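Local atomic coordinates of Cbs-cp12 (Microcystis aeruginosa PCC 7806, PDB entry 5NVD), a protein that probably senses adenine nucleotides through its paired CBS domains and carries a fused CP12 domain, a module that in relatives regulates Calvin-cycle enzymes. Residues Q13-I18 against L115-V120; Q47-I52 against M78-V83; V85-G90 against A106-G111; E143-D148 against W167-E172. One frame throughout, in Å; residues are numbered along the deposited sequence.

Contact 1 (Q13-I18 against L115-V120); sequences QNVVTI and LGIISV
Val15 and Ile117 form the apolar part of this contact. The CG1 methyl of Val15 lies 3.9 Å from Ile117 CD1 and 4.0 Å from Ile117 CG1, so a single branch of the valine rests against the outer half of the isoleucine, the two side chains meeting at a slant. That branch is delivered by a first torsion placing CG1 trans to the carbonyl carbon (chi1 -49°), while CG2 occupies the tight position between the backbone N and the carbonyl carbon. Gln13 contributes almost as much surface by different means. Although its CB points away from strand 113-119, CG, the first atom beyond CB, lies 3.8 Å from Leu115 O. Behind it the backbones draw close, Gln13 CA standing 4.4 Å from Gly116 CA. At these backbone angles a CB on Gly116 would be jammed against the carbonyl O of Leu115, which calls for glycine, and it would lie close to Gln13 CA. Leu115 and Gly116 together face Val108 as a classic beta bulge. No hydrogen bond joins the two segments; van der Waals packing carries the contact. The segment 13-18 thus passes from helix 7-10 over strand 113-119 to pair with strand 38-41, where Val16 and Ile18 bond to the backbone of Ile40; Ile117 also touches Ile40, whereas Ile118 packs on Ala7 and Ile10 of helix 7-10.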
loop_
_atom_site.group_PDB
_atom_site.type_symbol
_atom_site.label_atom_id
_atom_site.label_comp_id
_atom_site.label_asym_id
_atom_site.label_seq_id
_atom_site.Cartn_x
_atom_site.Cartn_y
_atom_site.Cartn_z
ATOM N N GLN A 13 11.345 -21.904 -20.645
ATOM C CA GLN A 13 11.290 -23.306 -20.235
ATOM C C GLN A 13 12.385 -23.696 -19.243
ATOM O O GLN A 13 12.130 -24.502 -18.385
ATOM C CB GLN A 13 11.287 -24.245 -21.452
ATOM C CG GLN A 13 9.892 -24.745 -21.841
ATOM C CD GLN A 13 9.697 -24.910 -23.342
ATOM O OE1 GLN A 13 9.410 -23.935 -24.042
ATOM N NE2 GLN A 13 9.838 -26.145 -23.843
ATOM N N ASN A 14 13.579 -23.129 -19.335
ATOM C CA ASN A 14 14.682 -23.518 -18.452
ATOM C C ASN A 14 14.652 -22.762 -17.151
ATOM O O ASN A 14 14.939 -21.550 -17.127
ATOM C CB ASN A 14 16.038 -23.259 -19.111
ATOM C CG ASN A 14 16.307 -24.186 -20.289
ATOM O OD1 ASN A 14 15.811 -25.332 -20.364
ATOM N ND2 ASN A 14 17.121 -23.700 -21.224
ATOM N N VAL A 15 14.336 -23.481 -16.072
ATOM C CA VAL A 15 14.482 -22.963 -14.708
ATOM C C VAL A 15 15.663 -23.580 -13.961
ATOM O O VAL A 15 16.092 -24.669 -14.268
ATOM C CB VAL A 15 13.210 -23.171 -13.859
ATOM C CG1 VAL A 15 11.973 -22.698 -14.602
ATOM C CG2 VAL A 15 13.052 -24.613 -13.430
ATOM N N VAL A 16 16.164 -22.871 -12.966
ATOM C CA VAL A 16 17.075 -23.420 -11.971
ATOM C C VAL A 16 16.360 -23.466 -10.630
ATOM O O VAL A 16 15.543 -22.588 -10.341
ATOM C CB VAL A 16 18.313 -22.543 -11.836
ATOM C CG1 VAL A 16 19.309 -23.156 -10.870
ATOM C CG2 VAL A 16 18.948 -22.359 -13.206
ATOM N N THR A 17 16.678 -24.473 -9.815
ATOM C CA THR A 17 16.025 -24.672 -8.531
ATOM C C THR A 17 16.975 -24.674 -7.362
ATOM O O THR A 17 18.191 -24.822 -7.515
ATOM C CB THR A 17 15.305 -26.014 -8.463
ATOM O OG1 THR A 17 16.221 -27.071 -8.095
ATOM C CG2 THR A 17 14.630 -26.311 -9.771
ATOM N N ILE A 18 16.399 -24.564 -6.177
ATOM C CA ILE A 18 17.168 -24.616 -4.956
ATOM C C ILE A 18 16.248 -25.080 -3.843
ATOM O O ILE A 18 15.058 -24.909 -3.917
ATOM C CB ILE A 18 17.783 -23.228 -4.676
ATOM C CG1 ILE A 18 18.862 -23.326 -3.580
ATOM C CG2 ILE A 18 16.692 -22.200 -4.334
ATOM C CD1 ILE A 18 19.716 -22.080 -3.420
ATOM N N LEU A 115 5.775 -25.897 -15.881
ATOM C CA LEU A 115 6.171 -25.859 -17.317
ATOM C C LEU A 115 7.227 -24.809 -17.627
ATOM O O LEU A 115 7.887 -24.876 -18.635
ATOM C CB LEU A 115 4.953 -25.589 -18.202
ATOM C CG LEU A 115 3.785 -26.587 -18.126
ATOM C CD1 LEU A 115 2.651 -26.151 -19.048
ATOM C CD2 LEU A 115 4.257 -27.968 -18.506
ATOM N N GLY A 116 7.362 -23.807 -16.776
ATOM C CA GLY A 116 8.309 -22.743 -17.025
ATOM C C GLY A 116 8.044 -21.562 -16.152
ATOM O O GLY A 116 7.299 -21.634 -15.174
ATOM N N ILE A 117 8.630 -20.453 -16.557
ATOM C CA ILE A 117 8.511 -19.187 -15.868
ATOM C C ILE A 117 8.246 -18.111 -16.880
ATOM O O ILE A 117 8.848 -18.095 -17.958
ATOM C CB ILE A 117 9.813 -18.915 -15.109
ATOM C CG1 ILE A 117 9.663 -19.501 -13.727
ATOM C CG2 ILE A 117 10.193 -17.429 -15.060
ATOM C CD1 ILE A 117 10.907 -19.296 -12.915
ATOM N N ILE A 118 7.394 -17.175 -16.494
ATOM C CA ILE A 118 7.060 -16.040 -17.328
ATOM C C ILE A 118 7.276 -14.770 -16.505
ATOM O O ILE A 118 6.897 -14.711 -15.339
ATOM C CB ILE A 118 5.660 -16.174 -17.956
ATOM C CG1 ILE A 118 5.387 -14.993 -18.868
ATOM C CG2 ILE A 118 4.574 -16.302 -16.894
ATOM C CD1 ILE A 118 4.172 -15.182 -19.719
ATOM N N SER A 119 7.965 -13.807 -17.128
ATOM C CA SER A 119 8.445 -12.583 -16.488
ATOM C C SER A 119 8.110 -11.334 -17.310
ATOM O O SER A 119 7.762 -11.440 -18.489
ATOM C CB SER A 119 9.955 -12.658 -16.287
ATOM O OG SER A 119 10.618 -12.419 -17.526
ATOM N N VAL A 120 8.284 -10.152 -16.710
ATOM C CA VAL A 120 8.026 -8.925 -17.460
ATOM C C VAL A 120 8.943 -8.793 -18.661
ATOM O O VAL A 120 8.511 -8.323 -19.698
ATOM C CB VAL A 120 8.028 -7.606 -16.626
ATOM C CG1 VAL A 120 7.349 -7.785 -15.287
ATOM C CG2 VAL A 120 9.406 -7.040 -16.441
#

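Contact 2 (Q47-I52 against M78-V83); sequences QDPYGI and MAKPCV
Asp48 reaches Lys80 with its carboxylate, forming a salt bridge in which Lys80 NZ lies 2.8 Å from Asp48 OD1, on the syn side and 16° out of the carboxylate plane; the bond from NZ to OD2 is weak. With CG anti to the backbone N (chi1 -174°), the acid extends across the lysine chain at about a right angle. OD2 also accepts from Arg44 N, and a water lies between it and NZ. Replacing Lys80 by an alanine would probably leave the Asp48 carboxylate without the charge paired with it and open a gap beside Pro49, whose CG lies 4.1 Å from Lys80 CG. Tyr93 of the third subunit packs on Asp48, Pro49 and Lys80. The Pro49 ring also meets that of Pro81, which follows a cis peptide bond. Next, Tyr50 O accepts a hydrogen bond from a water that in turn accepts from Cys82 N. Here the loop after helix 74-77, in the second CBS repeat, meets strand 51-54 of the first through one antiparallel bridge. Gly51 CA approaches Ala79 O to 3.3 Å, where a side chain would be tight. Ile52 and Ala79 make the hydrogen-bonded pair: Ile52 N donates to Ala79 O at 3.0 Å, and Ala79 N returns a nearly straight bond (174°) of 2.8 Å to Ile52 O. Ile52 CG2 rests 3.6 Å from Cys82 SG.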
loop_
_atom_site.group_PDB
_atom_site.type_symbol
_atom_site.label_atom_id
_atom_site.label_comp_id
_atom_site.label_asym_id
_atom_site.label_seq_id
_atom_site.Cartn_x
_atom_site.Cartn_y
_atom_site.Cartn_z
ATOM N N GLN A 47 2.917 -33.073 -2.748
ATOM C CA GLN A 47 1.825 -32.256 -2.176
ATOM C C GLN A 47 2.305 -30.981 -1.478
ATOM O O GLN A 47 1.728 -30.533 -0.487
ATOM C CB GLN A 47 0.967 -33.130 -1.225
ATOM C CG GLN A 47 0.058 -34.174 -1.920
ATOM C CD GLN A 47 -0.915 -33.591 -2.981
ATOM O OE1 GLN A 47 -1.237 -34.267 -3.962
ATOM N NE2 GLN A 47 -1.386 -32.338 -2.784
ATOM N N ASP A 48 3.353 -30.397 -2.045
ATOM C CA ASP A 48 4.026 -29.211 -1.537
ATOM C C ASP A 48 4.105 -28.230 -2.731
ATOM O O ASP A 48 4.621 -28.592 -3.777
ATOM C CB ASP A 48 5.422 -29.627 -1.064
ATOM C CG ASP A 48 6.184 -28.506 -0.385
ATOM O OD1 ASP A 48 5.531 -27.653 0.224
ATOM O OD2 ASP A 48 7.444 -28.462 -0.439
ATOM N N PRO A 49 3.567 -27.011 -2.608
ATOM C CA PRO A 49 3.509 -26.127 -3.758
ATOM C C PRO A 49 4.873 -25.544 -4.205
ATOM O O PRO A 49 5.813 -25.478 -3.414
ATOM C CB PRO A 49 2.615 -25.000 -3.252
ATOM C CG PRO A 49 2.960 -24.920 -1.821
ATOM C CD PRO A 49 3.050 -26.347 -1.406
ATOM N N TYR A 50 4.963 -25.076 -5.448
ATOM C CA TYR A 50 6.188 -24.380 -5.900
ATOM C C TYR A 50 6.385 -23.092 -5.097
ATOM O O TYR A 50 5.421 -22.537 -4.551
ATOM C CB TYR A 50 6.191 -24.122 -7.428
ATOM C CG TYR A 50 6.606 -25.360 -8.179
ATOM C CD1 TYR A 50 7.940 -25.699 -8.261
ATOM C CD2 TYR A 50 5.669 -26.267 -8.685
ATOM C CE1 TYR A 50 8.360 -26.889 -8.853
ATOM C CE2 TYR A 50 6.083 -27.452 -9.305
ATOM C CZ TYR A 50 7.448 -27.748 -9.382
ATOM O OH TYR A 50 7.930 -28.880 -9.982
ATOM N N GLY A 51 7.643 -22.655 -5.006
ATOM C CA GLY A 51 7.996 -21.341 -4.451
ATOM C C GLY A 51 8.990 -20.604 -5.302
ATOM O O GLY A 51 9.542 -21.151 -6.242
ATOM N N ILE A 52 9.280 -19.372 -4.935
ATOM C CA ILE A 52 10.157 -18.515 -5.744
ATOM C C ILE A 52 10.913 -17.480 -4.867
ATOM O O ILE A 52 10.382 -16.979 -3.885
ATOM C CB ILE A 52 9.289 -17.925 -6.874
ATOM C CG1 ILE A 52 10.074 -17.232 -7.947
ATOM C CG2 ILE A 52 8.198 -17.002 -6.325
ATOM C CD1 ILE A 52 9.324 -17.365 -9.262
ATOM N N MET A 78 11.632 -16.633 0.713
ATOM C CA MET A 78 10.936 -17.019 -0.512
ATOM C C MET A 78 9.479 -16.619 -0.413
ATOM O O MET A 78 8.975 -16.364 0.654
ATOM C CB MET A 78 10.975 -18.549 -0.724
ATOM C CG MET A 78 10.065 -19.351 0.227
ATOM S SD MET A 78 10.347 -21.115 0.117
ATOM C CE MET A 78 9.814 -21.598 1.748
ATOM N N ALA A 79 8.803 -16.646 -1.542
ATOM C CA ALA A 79 7.352 -16.540 -1.579
ATOM C C ALA A 79 6.863 -17.933 -1.903
ATOM O O ALA A 79 7.326 -18.535 -2.860
ATOM C CB ALA A 79 6.909 -15.557 -2.650
ATOM N N LYS A 80 5.959 -18.435 -1.068
ATOM C CA LYS A 80 5.354 -19.739 -1.219
ATOM C C LYS A 80 3.990 -19.685 -0.531
ATOM O O LYS A 80 3.931 -19.294 0.625
ATOM C CB LYS A 80 6.241 -20.773 -0.563
ATOM C CG LYS A 80 5.715 -22.190 -0.597
ATOM C CD LYS A 80 6.800 -23.189 -0.240
ATOM C CE LYS A 80 6.330 -24.260 0.740
ATOM N NZ LYS A 80 7.199 -25.467 0.658
ATOM N N PRO A 81 2.888 -20.011 -1.205
ATOM C CA PRO A 81 2.828 -20.305 -2.618
ATOM C C PRO A 81 2.968 -19.032 -3.412
ATOM O O PRO A 81 3.054 -17.954 -2.824
ATOM C CB PRO A 81 1.431 -20.845 -2.771
ATOM C CG PRO A 81 0.636 -20.001 -1.833
ATOM C CD PRO A 81 1.543 -19.745 -0.667
ATOM N N CYS A 82 3.002 -19.135 -4.731
ATOM C CA CYS A 82 2.951 -17.920 -5.515
ATOM C C CYS A 82 1.709 -17.838 -6.364
ATOM O O CYS A 82 0.865 -18.752 -6.396
ATOM C CB CYS A 82 4.250 -17.683 -6.323
ATOM S SG CYS A 82 5.282 -19.110 -6.697
ATOM N N VAL A 83 1.561 -16.662 -6.936
ATOM C CA VAL A 83 0.626 -16.400 -7.999
ATOM C C VAL A 83 1.132 -17.197 -9.206
ATOM O O VAL A 83 2.260 -17.047 -9.599
ATOM C CB VAL A 83 0.559 -14.878 -8.281
ATOM C CG1 VAL A 83 -0.274 -14.532 -9.497
ATOM C CG2 VAL A 83 -0.007 -14.158 -7.070
HETATM O O HOH W 1 9.471 -26.450 -0.424
HETATM O O HOH W 2 3.033 -21.900 -5.975
#

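Contact 3 (V85-G90 against A106-G111); sequences VNPELG and APVIQG
Val85 CG2 packs against the CB methyl of Ala106 at 3.6 Å, and further along, Val108 CG1 lies 3.7 Å from Pro87 CA. In Val108 the CG1 branch stands anti to the backbone N (chi1 177°), which carries it to Pro87 CA and CB; CG2 is left nearer Val85 CB. The backbones are stitched on both sides of Val108: Val85 N donates to Pro107 O at 3.0 Å in a nearly straight bond (170°), and Ile109 N donates to Val85 O at 3.1 Å. Val85 O is gripped a second time by a CA-H...O contact of 3.2 Å from Val108 CA. Further out, the Gln110 side chain crosses that of Pro87 at about a right angle, NE2 lying 3.8 Å from Pro87 CG. A glycine in place of Pro87 would remove CB, 4.0 Å from Val108 CG1, and the ring atoms beside Gln110, and would probably leave a gap there and free the Gln110 end to turn. At the polar edge, Asn86 OD1 accepts from Glu88 N at 3.0 Å, an Asx turn within a type I turn from Asn86 to Leu89; the donor sits above the amide plane. A water also donates to Asn86 OD1. Beyond the contact, Gly90 takes the N-cap of helix 91-101, whose Val94 and Leu97 pack on Val85, while strand 113-119 pairs with strand 105-110 and its Leu115 touches Pro87.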
loop_
_atom_site.group_PDB
_atom_site.type_symbol
_atom_site.label_atom_id
_atom_site.label_comp_id
_atom_site.label_asym_id
_atom_site.label_seq_id
_atom_site.Cartn_x
_atom_site.Cartn_y
_atom_site.Cartn_z
ATOM N N VAL A 85 0.426 -18.771 -13.218
ATOM C CA VAL A 85 -0.168 -18.447 -14.489
ATOM C C VAL A 85 -0.480 -19.768 -15.184
ATOM O O VAL A 85 0.402 -20.652 -15.294
ATOM C CB VAL A 85 0.836 -17.644 -15.324
ATOM C CG1 VAL A 85 0.359 -17.466 -16.743
ATOM C CG2 VAL A 85 1.096 -16.294 -14.683
ATOM N N ASN A 86 -1.700 -19.891 -15.704
ATOM C CA ASN A 86 -2.036 -21.064 -16.438
ATOM C C ASN A 86 -1.417 -20.958 -17.876
ATOM O O ASN A 86 -1.247 -19.875 -18.423
ATOM C CB ASN A 86 -3.536 -21.352 -16.347
ATOM C CG ASN A 86 -4.270 -21.074 -17.615
ATOM O OD1 ASN A 86 -4.228 -21.881 -18.573
ATOM N ND2 ASN A 86 -4.983 -19.953 -17.644
ATOM N N PRO A 87 -1.035 -22.097 -18.471
ATOM C CA PRO A 87 -0.290 -22.012 -19.718
ATOM C C PRO A 87 -1.006 -21.348 -20.907
ATOM O O PRO A 87 -0.309 -20.887 -21.811
ATOM C CB PRO A 87 0.053 -23.478 -20.028
ATOM C CG PRO A 87 -0.761 -24.293 -19.126
ATOM C CD PRO A 87 -1.061 -23.459 -17.935
ATOM N N GLU A 88 -2.348 -21.316 -20.891
ATOM C CA GLU A 88 -3.176 -20.757 -21.973
ATOM C C GLU A 88 -3.641 -19.331 -21.767
ATOM O O GLU A 88 -4.305 -18.768 -22.641
ATOM C CB GLU A 88 -4.395 -21.641 -22.233
ATOM C CG GLU A 88 -3.989 -22.983 -22.830
ATOM C CD GLU A 88 -5.147 -23.794 -23.422
ATOM O OE1 GLU A 88 -5.312 -23.826 -24.678
ATOM O OE2 GLU A 88 -5.871 -24.406 -22.621
ATOM N N LEU A 89 -3.286 -18.735 -20.635
ATOM C CA LEU A 89 -3.724 -17.381 -20.323
ATOM C C LEU A 89 -3.050 -16.447 -21.318
ATOM O O LEU A 89 -1.833 -16.573 -21.589
ATOM C CB LEU A 89 -3.359 -17.046 -18.899
ATOM C CG LEU A 89 -3.804 -15.696 -18.372
ATOM C CD1 LEU A 89 -5.328 -15.622 -18.356
ATOM C CD2 LEU A 89 -3.227 -15.489 -16.973
ATOM N N GLY A 90 -3.840 -15.587 -21.952
ATOM C CA GLY A 90 -3.285 -14.688 -22.958
ATOM C C GLY A 90 -2.302 -13.708 -22.314
ATOM O O GLY A 90 -2.437 -13.359 -21.123
ATOM N N ALA A 106 6.202 -15.190 -12.548
ATOM C CA ALA A 106 5.273 -16.168 -12.026
ATOM C C ALA A 106 5.618 -17.488 -12.645
ATOM O O ALA A 106 6.095 -17.523 -13.794
ATOM C CB ALA A 106 3.842 -15.778 -12.372
ATOM N N PRO A 107 5.406 -18.582 -11.907
ATOM C CA PRO A 107 5.582 -19.865 -12.576
ATOM C C PRO A 107 4.373 -20.166 -13.464
ATOM O O PRO A 107 3.248 -19.755 -13.157
ATOM C CB PRO A 107 5.648 -20.855 -11.412
ATOM C CG PRO A 107 4.882 -20.174 -10.320
ATOM C CD PRO A 107 5.258 -18.736 -10.455
ATOM N N VAL A 108 4.625 -20.834 -14.581
ATOM C CA VAL A 108 3.560 -21.310 -15.439
ATOM C C VAL A 108 3.326 -22.788 -15.083
ATOM O O VAL A 108 4.237 -23.614 -15.208
ATOM C CB VAL A 108 3.923 -21.119 -16.921
ATOM C CG1 VAL A 108 2.832 -21.696 -17.822
ATOM C CG2 VAL A 108 4.149 -19.631 -17.209
ATOM N N ILE A 109 2.108 -23.104 -14.635
ATOM C CA ILE A 109 1.819 -24.385 -14.020
ATOM C C ILE A 109 0.626 -25.062 -14.616
ATOM O O ILE A 109 -0.372 -24.448 -14.860
ATOM C CB ILE A 109 1.617 -24.191 -12.520
ATOM C CG1 ILE A 109 2.983 -23.918 -11.893
ATOM C CG2 ILE A 109 0.987 -25.427 -11.894
ATOM C CD1 ILE A 109 2.936 -23.780 -10.401
ATOM N N GLN A 110 0.739 -26.346 -14.855
ATOM C CA GLN A 110 -0.360 -27.120 -15.446
ATOM C C GLN A 110 -0.714 -28.169 -14.416
ATOM O O GLN A 110 0.047 -29.107 -14.184
ATOM C CB GLN A 110 0.087 -27.751 -16.761
ATOM C CG GLN A 110 -0.910 -28.714 -17.414
ATOM C CD GLN A 110 -1.729 -28.080 -18.536
ATOM O OE1 GLN A 110 -1.402 -28.281 -19.732
ATOM N NE2 GLN A 110 -2.793 -27.297 -18.166
ATOM N N GLY A 111 -1.850 -27.969 -13.769
ATOM C CA GLY A 111 -2.263 -28.780 -12.633
ATOM C C GLY A 111 -1.408 -28.381 -11.458
ATOM O O GLY A 111 -1.740 -27.421 -10.716
HETATM O O HOH W 3 -4.481 -24.608 -19.592
#

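Contact 4 (E143-D148 against W167-E172); sequences EAARED and WDVVEE
The two modelled helices of the CP12 region form an antiparallel hairpin, and this contact lies along its length: segments 143-148 and 167-172 of helices 136-156 and 161-175 run at 168° to each other, their axes 8.7 Å apart, and the disulfide Cys153-Cys163 ties the helices near the bend. At the closest point Ala145 faces Val170. Its CB methyl meets Val170 CG2 at 3.7 Å and Val169 CG1 at 4.1 Å, consistent with a close approach at a small residue. Val170 divides its branches between two neighbours: CG2, beside the backbone N, goes to Ala145, while CG1 lies 3.7 Å from Arg146 CD. The aliphatic part of Arg146 packs on the CZ3-CH2 part of Trp167, whose side chain also touches Ala149 and Cys153. The arginine chain crosses the indole at about a right angle, and the guanidinium and ring planes are 39° apart, so no parallel stack forms. No hydrogen bond joins the segments. Glu143 and Glu147 both bridge to Arg150, and Asp148 makes a salt bridge with Arg73 of the third subunit, joining the hairpin to that chain. The Arg146 chain bends at CG and CD, bringing NE to a long 3.7 Å from Glu143 OE2, met in the guanidinium plane at its edge, while Arg146 CG lies 3.4 Å from Trp167 CZ3.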
loop_
_atom_site.group_PDB
_atom_site.type_symbol
_atom_site.label_atom_id
_atom_site.label_comp_id
_atom_site.label_asym_id
_atom_site.label_seq_id
_atom_site.Cartn_x
_atom_site.Cartn_y
_atom_site.Cartn_z
ATOM N N GLU A 143 -18.234 -4.886 -27.167
ATOM C CA GLU A 143 -19.045 -6.084 -27.015
ATOM C C GLU A 143 -20.357 -5.780 -26.292
ATOM O O GLU A 143 -21.370 -6.430 -26.552
ATOM C CB GLU A 143 -18.270 -7.193 -26.282
ATOM C CG GLU A 143 -19.090 -8.457 -25.979
ATOM C CD GLU A 143 -19.714 -9.126 -27.227
ATOM O OE1 GLU A 143 -20.781 -9.796 -27.058
ATOM O OE2 GLU A 143 -19.134 -8.995 -28.353
ATOM N N ALA A 144 -20.329 -4.816 -25.368
ATOM C CA ALA A 144 -21.543 -4.416 -24.663
ATOM C C ALA A 144 -22.484 -3.670 -25.603
ATOM O O ALA A 144 -23.699 -3.861 -25.520
ATOM C CB ALA A 144 -21.222 -3.541 -23.444
ATOM N N ALA A 145 -21.931 -2.822 -26.482
ATOM C CA ALA A 145 -22.759 -2.072 -27.420
ATOM C C ALA A 145 -23.487 -3.048 -28.356
ATOM O O ALA A 145 -24.633 -2.802 -28.794
ATOM C CB ALA A 145 -21.933 -1.071 -28.196
ATOM N N ARG A 146 -22.816 -4.161 -28.624
ATOM C CA ARG A 146 -23.389 -5.263 -29.370
ATOM C C ARG A 146 -24.534 -5.905 -28.628
ATOM O O ARG A 146 -25.542 -6.175 -29.209
ATOM C CB ARG A 146 -22.320 -6.318 -29.674
ATOM C CG ARG A 146 -21.926 -6.408 -31.118
ATOM C CD ARG A 146 -20.627 -5.728 -31.486
ATOM N NE ARG A 146 -19.476 -6.548 -31.094
ATOM C CZ ARG A 146 -18.291 -6.599 -31.706
ATOM N NH1 ARG A 146 -18.027 -5.914 -32.827
ATOM N NH2 ARG A 146 -17.355 -7.375 -31.187
ATOM N N GLU A 147 -24.377 -6.157 -27.340
ATOM C CA GLU A 147 -25.432 -6.823 -26.579
ATOM C C GLU A 147 -26.662 -5.966 -26.468
ATOM O O GLU A 147 -27.784 -6.465 -26.594
ATOM C CB GLU A 147 -24.922 -7.288 -25.232
ATOM C CG GLU A 147 -24.040 -8.539 -25.366
ATOM C CD GLU A 147 -24.852 -9.838 -25.530
ATOM O OE1 GLU A 147 -25.215 -10.226 -26.687
ATOM O OE2 GLU A 147 -25.112 -10.485 -24.482
ATOM N N ASP A 148 -26.444 -4.669 -26.353
ATOM C CA ASP A 148 -27.523 -3.690 -26.342
ATOM C C ASP A 148 -28.208 -3.672 -27.681
ATOM O O ASP A 148 -29.444 -3.666 -27.737
ATOM C CB ASP A 148 -27.017 -2.274 -26.026
ATOM C CG ASP A 148 -26.385 -2.149 -24.632
ATOM O OD1 ASP A 148 -26.518 -3.090 -23.816
ATOM O OD2 ASP A 148 -25.726 -1.110 -24.360
ATOM N N TRP A 167 -26.574 -0.341 -33.711
ATOM C CA TRP A 167 -25.389 -0.786 -34.454
ATOM C C TRP A 167 -24.517 0.410 -34.893
ATOM O O TRP A 167 -23.307 0.293 -34.914
ATOM C CB TRP A 167 -25.776 -1.686 -35.625
ATOM C CG TRP A 167 -26.316 -3.006 -35.152
ATOM C CD1 TRP A 167 -27.622 -3.414 -35.144
ATOM C CD2 TRP A 167 -25.567 -4.088 -34.594
ATOM N NE1 TRP A 167 -27.731 -4.672 -34.603
ATOM C CE2 TRP A 167 -26.486 -5.107 -34.248
ATOM C CE3 TRP A 167 -24.215 -4.294 -34.345
ATOM C CZ2 TRP A 167 -26.086 -6.313 -33.678
ATOM C CZ3 TRP A 167 -23.823 -5.491 -33.792
ATOM C CH2 TRP A 167 -24.747 -6.488 -33.470
ATOM N N ASP A 168 -25.111 1.565 -35.183
ATOM C CA ASP A 168 -24.298 2.770 -35.456
ATOM C C ASP A 168 -23.513 3.245 -34.235
ATOM O O ASP A 168 -22.477 3.908 -34.394
ATOM C CB ASP A 168 -25.122 3.930 -36.056
ATOM C CG ASP A 168 -25.416 3.745 -37.569
ATOM O OD1 ASP A 168 -24.833 2.817 -38.226
ATOM O OD2 ASP A 168 -26.241 4.549 -38.084
ATOM N N VAL A 169 -24.005 2.905 -33.038
ATOM C CA VAL A 169 -23.228 3.012 -31.790
ATOM C C VAL A 169 -22.042 2.034 -31.789
ATOM O O VAL A 169 -20.965 2.428 -31.404
ATOM C CB VAL A 169 -24.135 2.890 -30.527
ATOM C CG1 VAL A 169 -23.342 2.676 -29.237
ATOM C CG2 VAL A 169 -25.023 4.131 -30.417
ATOM N N VAL A 170 -22.197 0.800 -32.247
ATOM C CA VAL A 170 -21.023 -0.084 -32.385
ATOM C C VAL A 170 -20.047 0.497 -33.410
ATOM O O VAL A 170 -18.845 0.490 -33.156
ATOM C CB VAL A 170 -21.402 -1.527 -32.800
ATOM C CG1 VAL A 170 -20.163 -2.394 -33.123
ATOM C CG2 VAL A 170 -22.245 -2.169 -31.722
ATOM N N GLU A 171 -20.569 0.981 -34.552
ATOM C CA GLU A 171 -19.761 1.602 -35.633
ATOM C C GLU A 171 -18.915 2.783 -35.125
ATOM O O GLU A 171 -17.701 2.774 -35.272
ATOM C CB GLU A 171 -20.640 2.143 -36.791
ATOM C CG GLU A 171 -21.530 1.161 -37.566
ATOM C CD GLU A 171 -20.780 0.133 -38.402
ATOM O OE1 GLU A 171 -19.596 0.357 -38.726
ATOM O OE2 GLU A 171 -21.397 -0.900 -38.749
ATOM N N GLU A 172 -19.581 3.787 -34.541
ATOM C CA GLU A 172 -18.934 5.015 -34.029
ATOM C C GLU A 172 -17.827 4.734 -32.998
ATOM O O GLU A 172 -16.822 5.444 -32.995
ATOM C CB GLU A 172 -19.966 6.020 -33.461
#

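From the N terminus, contact 1 opens first at 13-18 and closes last of the CBS contacts at 115-120, so it encloses both others and ties the two CBS repeats together. Within its loop, contact 2 joins strand 51-54 to the segment after helix 74-77, and closes before contact 3 opens; contact 3 then links that loop's continuation to strand 105-110, which pairs with strand 113-119 of contact 1. Contacts 2 and 3 touch where Cys82 packs on Pro107, and Tyr50 on Ile109. Contact 4 follows in series, closing the CP12 hairpin, its centre about 33 Å from that of contact 3. Contacts 2, 3 and 4 all touch the third subunit.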